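PDB 1M22: peptide amidase from Stenotrophomonas maltophilia, which hydrolyses amides as an amidase signature enzyme, probably removing the C-terminal amide group from peptides. Local coordinates for residues L312-A317 / G397-D402; Y436-V441 / L462-A467; R272-G277 / Q409-V414; V206-R211 / W468-L473. All blocks are in the same frame, centred on the assembly; numbering follows the deposited sequence.

Contact 1 (L312-A317 / G397-D402)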
loop_
_atom_site.group_PDB
_atom_site.type_symbol
_atom_site.label_atom_id
_atom_site.label_comp_id
_atom_site.label_asym_id
_atom_site.label_seq_id
_atom_site.Cartn_x
_atom_site.Cartn_y
_atom_site.Cartn_z
ATOM N N LEU A 312 22.418 2.198 8.197
ATOM C CA LEU A 312 21.362 1.915 9.157
ATOM C C LEU A 312 21.853 0.887 10.166
ATOM O O LEU A 312 22.185 -0.240 9.803
ATOM C CB LEU A 312 20.123 1.375 8.435
ATOM C CG LEU A 312 18.899 1.092 9.307
ATOM C CD1 LEU A 312 18.367 2.394 9.879
ATOM C CD2 LEU A 312 17.825 0.405 8.474
ATOM N N PRO A 313 21.922 1.267 11.450
ATOM C CA PRO A 313 22.381 0.321 12.470
ATOM C C PRO A 313 21.434 -0.874 12.550
ATOM O O PRO A 313 20.216 -0.716 12.441
ATOM C CB PRO A 313 22.362 1.159 13.750
ATOM C CG PRO A 313 22.596 2.555 13.252
ATOM C CD PRO A 313 21.712 2.605 12.032
ATOM N N ASN A 314 22.000 -2.063 12.725
ATOM C CA ASN A 314 21.225 -3.298 12.839
ATOM C C ASN A 314 20.472 -3.715 11.579
ATOM O O ASN A 314 19.528 -4.503 11.651
ATOM C CB ASN A 314 20.236 -3.197 14.005
ATOM C CG ASN A 314 20.927 -3.154 15.350
ATOM O OD1 ASN A 314 21.720 -4.035 15.677
ATOM N ND2 ASN A 314 20.626 -2.129 16.140
ATOM N N GLN A 315 20.891 -3.198 10.430
ATOM C CA GLN A 315 20.253 -3.533 9.160
ATOM C C GLN A 315 20.009 -5.038 9.007
ATOM O O GLN A 315 20.954 -5.825 8.932
ATOM C CB GLN A 315 21.118 -3.027 7.999
ATOM C CG GLN A 315 20.765 -3.602 6.632
ATOM C CD GLN A 315 19.391 -3.185 6.146
ATOM O OE1 GLN A 315 18.382 -3.437 6.804
ATOM N NE2 GLN A 315 19.346 -2.547 4.982
ATOM N N GLY A 316 18.736 -5.424 8.969
ATOM C CA GLY A 316 18.366 -6.822 8.803
ATOM C C GLY A 316 18.537 -7.738 10.002
ATOM O O GLY A 316 18.218 -8.925 9.919
ATOM N N ALA A 317 19.022 -7.205 11.118
ATOM C CA ALA A 317 19.240 -8.015 12.316
ATOM C C ALA A 317 17.946 -8.565 12.911
ATOM O O ALA A 317 17.965 -9.514 13.694
ATOM C CB ALA A 317 19.982 -7.196 13.366
ATOM N N GLY A 397 13.464 0.019 15.171
ATOM C CA GLY A 397 13.096 1.378 15.538
ATOM C C GLY A 397 14.123 2.120 16.377
ATOM O O GLY A 397 15.037 2.738 15.832
ATOM N N PRO A 398 13.998 2.074 17.713
ATOM C CA PRO A 398 14.931 2.759 18.612
ATOM C C PRO A 398 16.414 2.569 18.294
ATOM O O PRO A 398 17.181 3.531 18.291
ATOM C CB PRO A 398 14.556 2.194 19.978
ATOM C CG PRO A 398 13.083 2.023 19.856
ATOM C CD PRO A 398 12.939 1.396 18.482
ATOM N N GLU A 399 16.814 1.332 18.023
ATOM C CA GLU A 399 18.208 1.034 17.734
ATOM C C GLU A 399 18.509 0.893 16.245
ATOM O O GLU A 399 19.613 0.509 15.857
ATOM C CB GLU A 399 18.621 -0.231 18.494
ATOM C CG GLU A 399 18.703 -0.012 20.003
ATOM C CD GLU A 399 18.805 -1.302 20.798
ATOM O OE1 GLU A 399 19.377 -2.283 20.284
ATOM O OE2 GLU A 399 18.322 -1.325 21.949
ATOM N N GLY A 400 17.522 1.223 15.416
ATOM C CA GLY A 400 17.687 1.144 13.976
ATOM C C GLY A 400 17.474 2.503 13.337
ATOM O O GLY A 400 18.387 3.327 13.286
ATOM N N ILE A 401 16.258 2.745 12.856
ATOM C CA ILE A 401 15.935 4.017 12.227
ATOM C C ILE A 401 16.218 5.205 13.153
ATOM O O ILE A 401 16.833 6.189 12.737
ATOM C CB ILE A 401 14.449 4.054 11.793
ATOM C CG1 ILE A 401 14.239 3.138 10.581
ATOM C CG2 ILE A 401 14.023 5.488 11.480
ATOM C CD1 ILE A 401 12.776 2.906 10.227
ATOM N N ASP A 402 15.784 5.115 14.406
ATOM C CA ASP A 402 15.997 6.224 15.330
ATOM C C ASP A 402 17.470 6.475 15.628
ATOM O O ASP A 402 17.882 7.620 15.802
ATOM C CB ASP A 402 15.231 5.999 16.634
ATOM C CG ASP A 402 13.730 5.995 16.432
ATOM O OD1 ASP A 402 13.238 6.768 15.580
ATOM O OD2 ASP A 402 13.042 5.227 17.132
HETATM O O HOH W 1 21.342 -2.592 18.877
#
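Pro313 and Gly400 bring the two backbones together, their CA atoms 5.0 Å apart, where a loop of two overlapping type II turns (Leu312 to Gln315 and Asn314 to Ala317) meets a widened turn of helix 383-407. In that turn Gly397 O accepts from both Gly400 N and Asp402 N, which arrive from opposite faces of its carbonyl plane. Across the contact, Gly400 CA makes a CA-H...O contact with Pro313 O at 3.5 Å. The main polar tie is the amide of Asn314, whose ND2 donates to Glu399 O over 2.8 Å. This bond is bent, with 143° at the hydrogen, and ND2 stands well above the carbonyl plane, 50° out of it. ND2 also donates to a water at 2.9 Å, so the nitrogen is held by two partners. The Asn314 and Glu399 side chains cross obliquely, and the carboxylate takes its charge partner, Arg394, from its own helix. Beside this polar edge, Pro313 lays its CB 3.5 Å from Glu399 O. Deeper in, Leu312 has CG anti to its backbone N (chi1 -177°), which carries CD1 to the helix, 3.5 Å from Gly400 O. The same methyl meets Ile401 CG1 at 4.3 Å, while Ala404 continues the surface along the helix. The contact thus joins a strand-to-helix loop, between strand 306-310 and helix 319-340, to a pi-type turn in one of the helices covering the central sheet of this alpha/beta fold.

Contact 2 (Y436-V441 / L462-A467)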
loop_
_atom_site.group_PDB
_atom_site.type_symbol
_atom_site.label_atom_id
_atom_site.label_comp_id
_atom_site.label_asym_id
_atom_site.label_seq_id
_atom_site.Cartn_x
_atom_site.Cartn_y
_atom_site.Cartn_z
ATOM N N TYR A 436 13.332 -0.799 3.215
ATOM C CA TYR A 436 11.964 -0.577 3.685
ATOM C C TYR A 436 11.501 -1.486 4.822
ATOM O O TYR A 436 10.548 -1.157 5.529
ATOM C CB TYR A 436 10.973 -0.662 2.514
ATOM C CG TYR A 436 10.967 -1.985 1.784
ATOM C CD1 TYR A 436 10.415 -3.127 2.366
ATOM C CD2 TYR A 436 11.525 -2.098 0.511
ATOM C CE1 TYR A 436 10.423 -4.350 1.698
ATOM C CE2 TYR A 436 11.537 -3.315 -0.164
ATOM C CZ TYR A 436 10.987 -4.435 0.435
ATOM O OH TYR A 436 11.012 -5.643 -0.225
ATOM N N SER A 437 12.168 -2.619 5.008
ATOM C CA SER A 437 11.785 -3.529 6.077
ATOM C C SER A 437 11.933 -2.865 7.444
ATOM O O SER A 437 11.185 -3.167 8.372
ATOM C CB SER A 437 12.640 -4.797 6.033
ATOM O OG SER A 437 12.282 -5.686 7.081
ATOM N N ALA A 438 12.899 -1.960 7.567
ATOM C CA ALA A 438 13.123 -1.273 8.834
ATOM C C ALA A 438 11.866 -0.522 9.271
ATOM O O ALA A 438 11.443 -0.620 10.420
ATOM C CB ALA A 438 14.296 -0.306 8.711
ATOM N N ALA A 439 11.268 0.232 8.355
ATOM C CA ALA A 439 10.064 0.978 8.693
ATOM C C ALA A 439 8.903 0.037 8.999
ATOM O O ALA A 439 8.137 0.262 9.936
ATOM C CB ALA A 439 9.692 1.922 7.551
ATOM N N ALA A 440 8.772 -1.022 8.210
ATOM C CA ALA A 440 7.695 -1.977 8.427
ATOM C C ALA A 440 7.781 -2.639 9.804
ATOM O O ALA A 440 6.789 -2.720 10.528
ATOM C CB ALA A 440 7.713 -3.043 7.328
ATOM N N VAL A 441 8.972 -3.101 10.164
ATOM C CA VAL A 441 9.164 -3.775 11.442
ATOM C C VAL A 441 9.085 -2.816 12.632
ATOM O O VAL A 441 8.593 -3.179 13.700
ATOM C CB VAL A 441 10.505 -4.541 11.432
ATOM C CG1 VAL A 441 10.767 -5.187 12.785
ATOM C CG2 VAL A 441 10.463 -5.607 10.337
ATOM N N LEU A 462 12.653 5.982 -1.795
ATOM C CA LEU A 462 12.011 5.720 -0.514
ATOM C C LEU A 462 12.400 6.720 0.564
ATOM O O LEU A 462 13.572 7.075 0.696
ATOM C CB LEU A 462 12.391 4.320 -0.033
ATOM C CG LEU A 462 11.829 3.867 1.314
ATOM C CD1 LEU A 462 10.360 3.529 1.166
ATOM C CD2 LEU A 462 12.605 2.653 1.804
ATOM N N PHE A 463 11.402 7.172 1.318
ATOM C CA PHE A 463 11.603 8.084 2.444
ATOM C C PHE A 463 11.110 7.355 3.695
ATOM O O PHE A 463 10.019 6.780 3.693
ATOM C CB PHE A 463 10.774 9.369 2.315
ATOM C CG PHE A 463 11.216 10.297 1.217
ATOM C CD1 PHE A 463 10.926 10.010 -0.112
ATOM C CD2 PHE A 463 11.884 11.483 1.514
ATOM C CE1 PHE A 463 11.291 10.892 -1.131
ATOM C CE2 PHE A 463 12.253 12.371 0.504
ATOM C CZ PHE A 463 11.955 12.073 -0.822
ATOM N N MET A 464 11.908 7.371 4.758
ATOM C CA MET A 464 11.516 6.745 6.024
ATOM C C MET A 464 11.769 7.728 7.162
ATOM O O MET A 464 12.747 8.477 7.138
ATOM C CB MET A 464 12.306 5.458 6.288
ATOM C CG MET A 464 12.034 4.319 5.307
ATOM S SD MET A 464 12.759 2.739 5.837
ATOM C CE MET A 464 14.506 3.095 5.655
ATOM N N GLY A 465 10.879 7.725 8.148
ATOM C CA GLY A 465 11.029 8.616 9.286
ATOM C C GLY A 465 10.634 7.922 10.572
ATOM O O GLY A 465 10.258 6.749 10.561
ATOM N N THR A 466 10.712 8.635 11.690
ATOM C CA THR A 466 10.339 8.038 12.963
ATOM C C THR A 466 8.816 8.057 13.115
ATOM O O THR A 466 8.102 8.630 12.291
ATOM C CB THR A 466 11.009 8.775 14.148
ATOM O OG1 THR A 466 10.842 8.000 15.342
ATOM C CG2 THR A 466 10.393 10.153 14.350
ATOM N N ALA A 467 8.317 7.420 14.167
ATOM C CA ALA A 467 6.883 7.362 14.400
ATOM C C ALA A 467 6.203 8.726 14.335
ATOM O O ALA A 467 6.714 9.718 14.860
ATOM C CB ALA A 467 6.603 6.708 15.752
#
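Met464 and Leu462, next-but-one neighbours on a strand, both send their side chains to helix 436-441, and the contact is entirely one of apolar packing. No hydrogen bond crosses it. The helix and strand axes approach to 9.1 Å and run in roughly the same sense, 38° apart.

The contacts of Met464 come first. Its chain is bent at the last torsion (chi3 -69°), and its SD lies beside the helix, 3.6 Å from Ala439 CB and 4.0 Å from Tyr436 CA. Ala438 CB is a looser neighbour, 4.5 Å from the same SD. The small alanines let the sulfur lie near the helix backbone, and Met464 CG adds a contact of 4.0 Å to Ala439 CB.

The contact of Leu462 lies one helical turn earlier, at Tyr436. Leu462 CD2 reaches Tyr436 CB at 3.8 Å, touching the base of that side chain and leaving the ring aside. With CG of Tyr436 placed between the backbone N and the carbonyl carbon (chi1 60°), the ring leads off from the strand. The side chain of Tyr436 lies about 8 Å from that of Ser189, the nucleophile.

Polar bonding belongs to other sides of the helix, where Ser437 OG pairs with Asp187 and Trp318. Strand 457-464 runs between strands 446-454 and 412-416 of the mixed sheet. Ser446 of the former touches Ala439, Leu462 and Met464, whereas Ile401 and Leu312 pack on Ala438, so the short helix packs against both the sheet and helix 383-407.

Contact 3 (R272-G277 / Q409-V414)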
loop_
_atom_site.group_PDB
_atom_site.type_symbol
_atom_site.label_atom_id
_atom_site.label_comp_id
_atom_site.label_asym_id
_atom_site.label_seq_id
_atom_site.Cartn_x
_atom_site.Cartn_y
_atom_site.Cartn_z
ATOM N N ARG A 272 13.680 22.597 2.362
ATOM C CA ARG A 272 14.531 23.657 2.889
ATOM C C ARG A 272 14.887 23.442 4.354
ATOM O O ARG A 272 14.007 23.321 5.199
ATOM C CB ARG A 272 13.838 25.008 2.738
ATOM C CG ARG A 272 14.034 25.659 1.393
ATOM C CD ARG A 272 15.480 26.088 1.197
ATOM N NE ARG A 272 15.583 27.372 0.509
ATOM C CZ ARG A 272 15.127 28.522 0.999
ATOM N NH1 ARG A 272 14.534 28.553 2.185
ATOM N NH2 ARG A 272 15.264 29.644 0.304
ATOM N N GLY A 273 16.184 23.395 4.641
ATOM C CA GLY A 273 16.635 23.212 6.008
ATOM C C GLY A 273 16.584 21.786 6.525
ATOM O O GLY A 273 17.010 21.518 7.648
ATOM N N LYS A 274 16.070 20.865 5.717
ATOM C CA LYS A 274 15.977 19.474 6.138
ATOM C C LYS A 274 17.323 18.771 6.038
ATOM O O LYS A 274 18.206 19.194 5.297
ATOM C CB LYS A 274 14.957 18.718 5.283
ATOM C CG LYS A 274 13.521 19.202 5.405
ATOM C CD LYS A 274 12.987 19.035 6.821
ATOM C CE LYS A 274 11.466 19.132 6.851
ATOM N NZ LYS A 274 10.956 20.390 6.239
ATOM N N ARG A 275 17.464 17.693 6.800
ATOM C CA ARG A 275 18.682 16.897 6.800
ATOM C C ARG A 275 18.271 15.467 6.482
ATOM O O ARG A 275 17.410 14.890 7.149
ATOM C CB ARG A 275 19.376 16.991 8.162
ATOM C CG ARG A 275 19.902 18.393 8.475
ATOM C CD ARG A 275 20.516 18.465 9.867
ATOM N NE ARG A 275 21.592 17.493 10.025
ATOM C CZ ARG A 275 22.803 17.617 9.494
ATOM N NH1 ARG A 275 23.109 18.685 8.769
ATOM N NH2 ARG A 275 23.700 16.657 9.670
ATOM N N ILE A 276 18.891 14.903 5.451
ATOM C CA ILE A 276 18.562 13.563 4.991
ATOM C C ILE A 276 19.760 12.627 4.959
ATOM O O ILE A 276 20.860 13.019 4.571
ATOM C CB ILE A 276 17.963 13.628 3.566
ATOM C CG1 ILE A 276 16.657 14.415 3.589
ATOM C CG2 ILE A 276 17.754 12.227 3.008
ATOM C CD1 ILE A 276 16.062 14.649 2.211
ATOM N N GLY A 277 19.531 11.384 5.366
ATOM C CA GLY A 277 20.581 10.390 5.335
ATOM C C GLY A 277 20.345 9.426 4.184
ATOM O O GLY A 277 19.298 8.776 4.119
ATOM N N GLN A 409 21.445 13.936 13.292
ATOM C CA GLN A 409 20.301 14.830 13.456
ATOM C C GLN A 409 19.559 14.975 12.133
ATOM O O GLN A 409 19.431 16.071 11.579
ATOM C CB GLN A 409 20.734 16.208 13.970
ATOM C CG GLN A 409 19.558 16.980 14.563
ATOM C CD GLN A 409 19.947 18.308 15.173
ATOM O OE1 GLN A 409 20.872 18.389 15.980
ATOM N NE2 GLN A 409 19.226 19.359 14.804
ATOM N N LEU A 410 19.058 13.843 11.649
ATOM C CA LEU A 410 18.341 13.775 10.384
ATOM C C LEU A 410 16.826 13.804 10.541
ATOM O O LEU A 410 16.278 13.434 11.582
ATOM C CB LEU A 410 18.736 12.494 9.647
ATOM C CG LEU A 410 20.238 12.269 9.468
ATOM C CD1 LEU A 410 20.477 10.873 8.924
ATOM C CD2 LEU A 410 20.817 13.324 8.536
ATOM N N ASP A 411 16.158 14.236 9.476
ATOM C CA ASP A 411 14.704 14.303 9.431
ATOM C C ASP A 411 14.134 13.063 8.765
ATOM O O ASP A 411 12.993 12.683 9.016
ATOM C CB ASP A 411 14.255 15.531 8.646
ATOM C CG ASP A 411 14.620 16.814 9.336
ATOM O OD1 ASP A 411 15.569 17.494 8.890
ATOM O OD2 ASP A 411 13.955 17.131 10.340
ATOM N N ALA A 412 14.933 12.441 7.908
ATOM C CA ALA A 412 14.499 11.248 7.203
ATOM C C ALA A 412 15.676 10.499 6.613
ATOM O O ALA A 412 16.790 11.024 6.505
ATOM C CB ALA A 412 13.522 11.623 6.090
ATOM N N LEU A 413 15.411 9.252 6.243
ATOM C CA LEU A 413 16.394 8.395 5.607
ATOM C C LEU A 413 15.821 8.121 4.225
ATOM O O LEU A 413 14.609 7.959 4.076
ATOM C CB LEU A 413 16.537 7.078 6.373
ATOM C CG LEU A 413 16.920 7.213 7.847
ATOM C CD1 LEU A 413 16.919 5.848 8.516
ATOM C CD2 LEU A 413 18.291 7.859 7.955
ATOM N N VAL A 414 16.677 8.097 3.212
ATOM C CA VAL A 414 16.216 7.816 1.859
ATOM C C VAL A 414 17.092 6.767 1.194
ATOM O O VAL A 414 18.243 6.554 1.584
ATOM C CB VAL A 414 16.192 9.081 0.969
ATOM C CG1 VAL A 414 15.291 10.133 1.589
ATOM C CG2 VAL A 414 17.600 9.610 0.766
#
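Arg275 and Asp411 pair twice where two parallel strands begin to run together. Asp411 N donates to Arg275 O at 2.7 Å, almost straight at 172°. In return Arg275 N gives its hydrogen to Asp411 OD1 at 2.8 Å, a side-chain oxygen standing in for a strand carbonyl through its anti lone pair. Asp411 OD2 is satisfied by a salt bridge to Lys472, and the CD of Lys274 lies across the carboxylate, 3.6 Å from OD1, while its NZ bonds Gly270 O. Regular parallel pairing follows: Gly277 N to Ala412 O at 3.0 Å, in the carbonyl plane, and Val414 N to Gly277 O at 2.9 Å. The Arg275 side chain turns to the C-terminal end of helix 383-407, where Gln409 closes a Schellman motif. There NE makes a weak bond to Gln409 O (3.0 Å, 128°) at the guanidinium edge, and NH2 bonds His408 O. Leu410 CD1 packs on Gly277 CA at 3.6 Å, while Ile276 CG2 meets Val414 CG2 tightly at 3.4 Å. With both oxygens of Asp411 engaged, one to the backbone and one to a lysine, its negative charge is probably well stabilised, and the carboxylate ties the strand entrance to helix 470-484.

Contact 4 (V206-R211 / W468-L473)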
loop_
_atom_site.group_PDB
_atom_site.type_symbol
_atom_site.label_atom_id
_atom_site.label_comp_id
_atom_site.label_asym_id
_atom_site.label_seq_id
_atom_site.Cartn_x
_atom_site.Cartn_y
_atom_site.Cartn_z
ATOM N N VAL A 206 2.124 2.588 12.420
ATOM C CA VAL A 206 1.100 1.651 12.863
ATOM C C VAL A 206 0.290 2.339 13.958
ATOM O O VAL A 206 0.829 2.736 14.993
ATOM C CB VAL A 206 1.730 0.352 13.402
ATOM C CG1 VAL A 206 0.661 -0.508 14.067
ATOM C CG2 VAL A 206 2.380 -0.412 12.256
ATOM N N GLY A 207 -1.005 2.492 13.713
ATOM C CA GLY A 207 -1.862 3.154 14.678
ATOM C C GLY A 207 -2.497 4.416 14.128
ATOM O O GLY A 207 -3.455 4.924 14.711
ATOM N N LEU A 208 -1.980 4.937 13.017
ATOM C CA LEU A 208 -2.558 6.145 12.434
ATOM C C LEU A 208 -3.890 5.831 11.765
ATOM O O LEU A 208 -4.834 6.614 11.848
ATOM C CB LEU A 208 -1.610 6.767 11.400
ATOM C CG LEU A 208 -2.133 8.061 10.754
ATOM C CD1 LEU A 208 -2.252 9.156 11.810
ATOM C CD2 LEU A 208 -1.192 8.499 9.636
ATOM N N VAL A 209 -3.952 4.677 11.104
ATOM C CA VAL A 209 -5.145 4.230 10.391
ATOM C C VAL A 209 -5.620 2.896 10.964
ATOM O O VAL A 209 -4.838 1.951 11.094
ATOM C CB VAL A 209 -4.851 4.051 8.882
ATOM C CG1 VAL A 209 -6.112 3.606 8.149
ATOM C CG2 VAL A 209 -4.313 5.352 8.297
ATOM N N SER A 210 -6.904 2.811 11.290
ATOM C CA SER A 210 -7.448 1.589 11.864
ATOM C C SER A 210 -7.290 0.357 10.981
ATOM O O SER A 210 -7.474 0.422 9.766
ATOM C CB SER A 210 -8.930 1.780 12.174
ATOM O OG SER A 210 -9.473 0.592 12.723
ATOM N N ARG A 211 -6.957 -0.768 11.611
ATOM C CA ARG A 211 -6.833 -2.033 10.898
ATOM C C ARG A 211 -8.118 -2.845 11.061
ATOM O O ARG A 211 -8.196 -3.990 10.611
ATOM C CB ARG A 211 -5.654 -2.866 11.426
ATOM C CG ARG A 211 -4.261 -2.418 10.974
ATOM C CD ARG A 211 -3.726 -1.261 11.807
ATOM N NE ARG A 211 -3.691 -1.592 13.231
ATOM C CZ ARG A 211 -2.804 -2.404 13.799
ATOM N NH1 ARG A 211 -1.847 -2.975 13.078
ATOM N NH2 ARG A 211 -2.899 -2.677 15.095
ATOM N N TRP A 468 5.051 8.759 13.668
ATOM C CA TRP A 468 4.217 9.952 13.543
ATOM C C TRP A 468 4.799 11.106 12.732
ATOM O O TRP A 468 4.305 12.231 12.814
ATOM C CB TRP A 468 3.823 10.443 14.947
ATOM C CG TRP A 468 3.412 9.320 15.868
ATOM C CD1 TRP A 468 4.055 8.917 17.007
ATOM C CD2 TRP A 468 2.306 8.422 15.695
ATOM N NE1 TRP A 468 3.420 7.824 17.549
ATOM C CE2 TRP A 468 2.344 7.500 16.765
ATOM C CE3 TRP A 468 1.286 8.309 14.739
ATOM C CZ2 TRP A 468 1.401 6.474 16.907
ATOM C CZ3 TRP A 468 0.347 7.287 14.881
ATOM C CH2 TRP A 468 0.415 6.385 15.958
ATOM N N SER A 469 5.820 10.830 11.924
ATOM C CA SER A 469 6.443 11.878 11.117
ATOM C C SER A 469 5.837 12.050 9.721
ATOM O O SER A 469 6.463 12.654 8.849
ATOM C CB SER A 469 7.952 11.622 10.992
ATOM O OG SER A 469 8.226 10.431 10.277
ATOM N N GLU A 470 4.625 11.542 9.509
ATOM C CA GLU A 470 3.979 11.671 8.201
ATOM C C GLU A 470 3.934 13.105 7.672
ATOM O O GLU A 470 4.183 13.333 6.493
ATOM C CB GLU A 470 2.552 11.114 8.225
ATOM C CG GLU A 470 2.452 9.605 8.387
ATOM C CD GLU A 470 2.542 9.157 9.828
ATOM O OE1 GLU A 470 2.567 10.015 10.742
ATOM O OE2 GLU A 470 2.573 7.935 10.045
ATOM N N PRO A 471 3.601 14.089 8.527
ATOM C CA PRO A 471 3.558 15.466 8.016
ATOM C C PRO A 471 4.880 15.887 7.374
ATOM O O PRO A 471 4.901 16.450 6.277
ATOM C CB PRO A 471 3.237 16.287 9.262
ATOM C CG PRO A 471 2.406 15.335 10.085
ATOM C CD PRO A 471 3.162 14.033 9.934
ATOM N N LYS A 472 5.983 15.599 8.056
ATOM C CA LYS A 472 7.308 15.954 7.559
ATOM C C LYS A 472 7.690 15.139 6.326
ATOM O O LYS A 472 8.264 15.669 5.373
ATOM C CB LYS A 472 8.357 15.745 8.656
ATOM C CG LYS A 472 9.767 16.143 8.247
ATOM C CD LYS A 472 10.803 15.708 9.276
ATOM C CE LYS A 472 10.601 16.391 10.618
ATOM N NZ LYS A 472 11.635 15.962 11.604
ATOM N N LEU A 473 7.379 13.846 6.339
ATOM C CA LEU A 473 7.710 13.007 5.194
ATOM C C LEU A 473 6.970 13.473 3.950
ATOM O O LEU A 473 7.522 13.466 2.853
ATOM C CB LEU A 473 7.373 11.541 5.472
ATOM C CG LEU A 473 8.260 10.818 6.486
ATOM C CD1 LEU A 473 7.866 9.347 6.539
ATOM C CD2 LEU A 473 9.726 10.955 6.091
#
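Glu470 and Trp468, which both touch Leu208, are gripped together at one hydroxyl: Thr205 OG1 is hydrogen-bonded to Glu470 OE2 and to Trp468 N. This joins the start of helix 470-484, one of the helices layered on the sheet of the amidase fold, to the loop after strand 200-203. No hydrogen bond passes directly between segments 206-211 and 468-473, so the rest is packing. The six-membered end of the Trp468 indole comes up edge-on to the loop backbone. Its CZ3 lies 3.8 Å from Leu208 N and its CH2 4.0 Å from Gly207 C, both loop atoms near the ring plane. Gly207, with a positive phi of 118° and no side chain, gives the ring edge room at the bend. CZ3 also meets Leu208 CB at 4.0 Å, while Met254 and Pro255 touch the indole from another loop. The carbonyl oxygens of Gly207 and Leu208 accept from Arg257, through NH2 and NH1 respectively. Ser469 occupies the N-cap position, yet its OG bonds Thr466 O and makes no capping bond. Leu208, which also packs on Leu238 of helix 231-241, extends toward the helix start with CG anti to the backbone N (chi1 -179°). Glu470 comes from the opposite direction, bent at chi2 (83°), and Leu208 CD2 ends 3.8 Å from both its CD and its OE2.

Overall arrangement
Contacts 2 and 3 share the mixed sheet, where strands 457-464 and 412-416 are neighbours, bonded through Met464 N and Leu413 O, 2.8 Å apart. Contact 1, its centre about 10 Å from that of contact 2, packs on Leu413, and its Asp402 OD1 lies 2.7 Å from Thr466 OG1, probably hydrogen-bonded. Helix 383-407 leads from contact 1 into strand 412-416. Contact 4, its centre about 11 Å from that of contact 2, adds Leu473, packed on Ala412 and Gly465. Along the chain, contact 4 spans the others; contact 3 encloses contact 1 and closes before contact 2 opens. Residues from 206 to 473 thus gather around the two strands, contacts 2 and 3 linking contacts 1 and 4.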